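Local coordinates for protein OLD nuclease (Thermus scotoductus, PDB 6P74) that degrades linear and supercoiled double-stranded DNA from 5' to 3' as a metal-dependent exonuclease and also hydrolyses ATP when stimulated by DNA, at residues D442-T445 / R446-E450. Sequence-based numbering, arbitrary orientation.
Sequences DEET and RRKQE
R447 lays its guanidinium beside the carboxylate of E443, one turn back in the N-capped first turns of helix 443-467, a long helix of the Toprim domain whose start lies at the protein surface. The grip is side-on and bidentate. R447 NE reaches E443 OE1 at 2.9 Å on its syn lone pair. R447 NH2 makes a nearly straight bond to E443 OE2. With the two flat groups only 26° from coplanar, the pair of bonds fixes the rotation of both. E443 gets there by sending CG anti to its backbone N (chi1 -166°) and then bending at chi2 (-80°), which swings the carboxylate forward along the helix to R447.

A second i to i+4 salt bridge runs beside it. E444 and K448 run alongside each other in the same direction, and K448 NZ meets E444 OE2 at 2.6 Å from above the carboxylate plane.

At the start of the helix D442 is the N-cap. OD2 takes a weak bond from E444 N, and OD1, whose modelled position is less sure, accepts from T445 N, two N-H groups that the first turn cannot pair within the helix; the negative charge there probably also suits the helix dipole. The usual backbone ladder begins with R446 N on D442 O at 3.0 Å. R446 also reaches back toward the helix start, on another flank: its chain bends at chi3 and NH1 bonds to A441 O, just ahead of the cap. That brings one guanidinium face over E443 CA, which sits 3.5 Å above the plane, displaced from the middle of the group toward its periphery.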
ATOM      1  N   ASP A 442     -61.672   7.534  38.972  1.00 76.56           N
ATOM      2  CA  ASP A 442     -62.177   6.285  39.519  1.00 81.88           C
ATOM      3  C   ASP A 442     -61.016   5.391  40.002  1.00 71.00           C
ATOM      4  O   ASP A 442     -59.854   5.599  39.656  1.00 65.71           O
ATOM      5  CB  ASP A 442     -63.034   5.560  38.474  1.00 79.64           C
ATOM      6  CG  ASP A 442     -62.216   4.680  37.561  1.00 87.20           C
ATOM      7  OD1 ASP A 442     -61.385   5.223  36.801  1.00 82.09           O
ATOM      8  OD2 ASP A 442     -62.394   3.436  37.631  1.00 97.76           O
ATOM      9  N   GLU A 443     -61.362   4.381  40.809  1.00 66.90           N
ATOM     10  CA  GLU A 443     -60.380   3.465  41.393  1.00 72.48           C
ATOM     11  C   GLU A 443     -59.395   2.917  40.346  1.00 66.97           C
ATOM     12  O   GLU A 443     -58.181   2.917  40.571  1.00 67.28           O
ATOM     13  CB  GLU A 443     -61.122   2.330  42.121  1.00 68.37           C
ATOM     14  CG  GLU A 443     -60.272   1.451  43.068  1.00 74.40           C
ATOM     15  CD  GLU A 443     -59.466   0.376  42.334  1.00 80.11           C
ATOM     16  OE1 GLU A 443     -58.251   0.261  42.622  1.00 79.46           O
ATOM     17  OE2 GLU A 443     -60.046  -0.334  41.461  1.00 76.35           O
ATOM     18  N   GLU A 444     -59.882   2.461  39.185  1.00 60.81           N
ATOM     19  CA  GLU A 444     -58.960   1.843  38.224  1.00 63.51           C
ATOM     20  C   GLU A 444     -57.968   2.863  37.665  1.00 60.18           C
ATOM     21  O   GLU A 444     -56.785   2.558  37.489  1.00 61.78           O
ATOM     22  CB  GLU A 444     -59.729   1.139  37.088  1.00 57.60           C
ATOM     23  CG  GLU A 444     -58.807   0.460  36.008  1.00 56.03           C
ATOM     24  CD  GLU A 444     -59.547  -0.505  35.083  1.00 65.23           C
ATOM     25  OE1 GLU A 444     -60.487  -1.207  35.550  1.00 68.44           O
ATOM     26  OE2 GLU A 444     -59.187  -0.557  33.884  1.00 55.07           O
ATOM     27  N   THR A 445     -58.415   4.080  37.399  1.00 68.52           N
ATOM     28  CA  THR A 445     -57.498   5.074  36.862  1.00 70.03           C
ATOM     29  C   THR A 445     -56.449   5.480  37.896  1.00 63.93           C
ATOM     30  O   THR A 445     -55.267   5.593  37.564  1.00 64.84           O
ATOM     31  CB  THR A 445     -58.281   6.292  36.358  1.00 74.14           C
ATOM     32  OG1 THR A 445     -59.140   6.751  37.398  1.00 96.08           O
ATOM     33  CG2 THR A 445     -59.149   5.899  35.199  1.00 63.18           C
ATOM     34  N   ARG A 446     -56.858   5.684  39.155  1.00 63.77           N
ATOM     35  CA  ARG A 446     -55.891   6.022  40.199  1.00 67.00           C
ATOM     36  C   ARG A 446     -54.861   4.915  40.369  1.00 62.59           C
ATOM     37  O   ARG A 446     -53.652   5.177  40.390  1.00 61.05           O
ATOM     38  CB  ARG A 446     -56.604   6.304  41.524  1.00 64.53           C
ATOM     39  CG  ARG A 446     -57.582   7.428  41.417  1.00 66.27           C
ATOM     40  CD  ARG A 446     -58.100   7.923  42.758  1.00 70.47           C
ATOM     41  NE  ARG A 446     -58.403   6.872  43.729  1.00 72.19           N
ATOM     42  CZ  ARG A 446     -59.603   6.328  43.907  1.00 86.65           C
ATOM     43  NH1 ARG A 446     -60.635   6.705  43.164  1.00 91.76           N
ATOM     44  NH2 ARG A 446     -59.771   5.396  44.831  1.00 87.23           N
ATOM     45  N   ARG A 447     -55.328   3.661  40.477  1.00 66.29           N
ATOM     46  CA  ARG A 447     -54.417   2.531  40.637  1.00 65.70           C
ATOM     47  C   ARG A 447     -53.480   2.416  39.437  1.00 64.66           C
ATOM     48  O   ARG A 447     -52.270   2.249  39.607  1.00 65.34           O
ATOM     49  CB  ARG A 447     -55.207   1.231  40.867  1.00 66.39           C
ATOM     50  CG  ARG A 447     -54.380  -0.073  40.713  1.00 62.43           C
ATOM     51  CD  ARG A 447     -55.100  -1.270  41.265  1.00 68.13           C
ATOM     52  NE  ARG A 447     -56.522  -1.237  40.892  1.00 80.86           N
ATOM     53  CZ  ARG A 447     -57.009  -1.632  39.717  1.00 69.00           C
ATOM     54  NH1 ARG A 447     -56.183  -2.106  38.796  1.00 60.65           N
ATOM     55  NH2 ARG A 447     -58.313  -1.537  39.461  1.00 64.73           N
ATOM     56  N   LYS A 448     -54.007   2.578  38.215  1.00 67.55           N
ATOM     57  CA  LYS A 448     -53.145   2.466  37.039  1.00 64.92           C
ATOM     58  C   LYS A 448     -52.148   3.613  36.956  1.00 66.34           C
ATOM     59  O   LYS A 448     -50.998   3.398  36.569  1.00 66.52           O
ATOM     60  CB  LYS A 448     -53.979   2.387  35.767  1.00 63.92           C
ATOM     61  CG  LYS A 448     -54.389   0.961  35.482  1.00 71.01           C
ATOM     62  CD  LYS A 448     -55.280   0.836  34.267  1.00 69.77           C
ATOM     63  CE  LYS A 448     -55.701  -0.605  34.108  1.00 70.79           C
ATOM     64  NZ  LYS A 448     -56.693  -0.776  33.027  1.00 75.84           N
ATOM     65  N   GLN A 449     -52.567   4.838  37.302  1.00 61.87           N
ATOM     66  CA  GLN A 449     -51.611   5.936  37.382  1.00 63.00           C
ATOM     67  C   GLN A 449     -50.483   5.626  38.368  1.00 66.03           C
ATOM     68  O   GLN A 449     -49.300   5.807  38.052  1.00 64.70           O
ATOM     69  CB  GLN A 449     -52.318   7.223  37.771  1.00 65.31           C
ATOM     70  CG  GLN A 449     -52.913   7.974  36.608  1.00 85.73           C
ATOM     71  CD  GLN A 449     -53.359   9.374  37.016  1.00 96.41           C
ATOM     72  OE1 GLN A 449     -52.559  10.319  36.988  1.00109.41           O
ATOM     73  NE2 GLN A 449     -54.629   9.508  37.424  1.00 88.02           N
ATOM     74  N   GLU A 450     -50.828   5.164  39.576  1.00 59.54           N
ATOM     75  CA  GLU A 450     -49.784   4.795  40.524  1.00 65.14           C
ATOM     76  C   GLU A 450     -48.836   3.776  39.917  1.00 66.78           C
ATOM     77  O   GLU A 450     -47.612   3.925  39.986  1.00 64.30           O
ATOM     78  CB  GLU A 450     -50.395   4.223  41.787  1.00 72.21           C
ATOM     79  CG  GLU A 450     -50.438   5.159  42.919  1.00 80.49           C
ATOM     80  CD  GLU A 450     -51.342   4.629  43.983  1.00 93.07           C
ATOM     81  OE1 GLU A 450     -50.836   3.959  44.912  1.00 97.89           O
ATOM     82  OE2 GLU A 450     -52.566   4.847  43.860  1.00 99.59           O
TER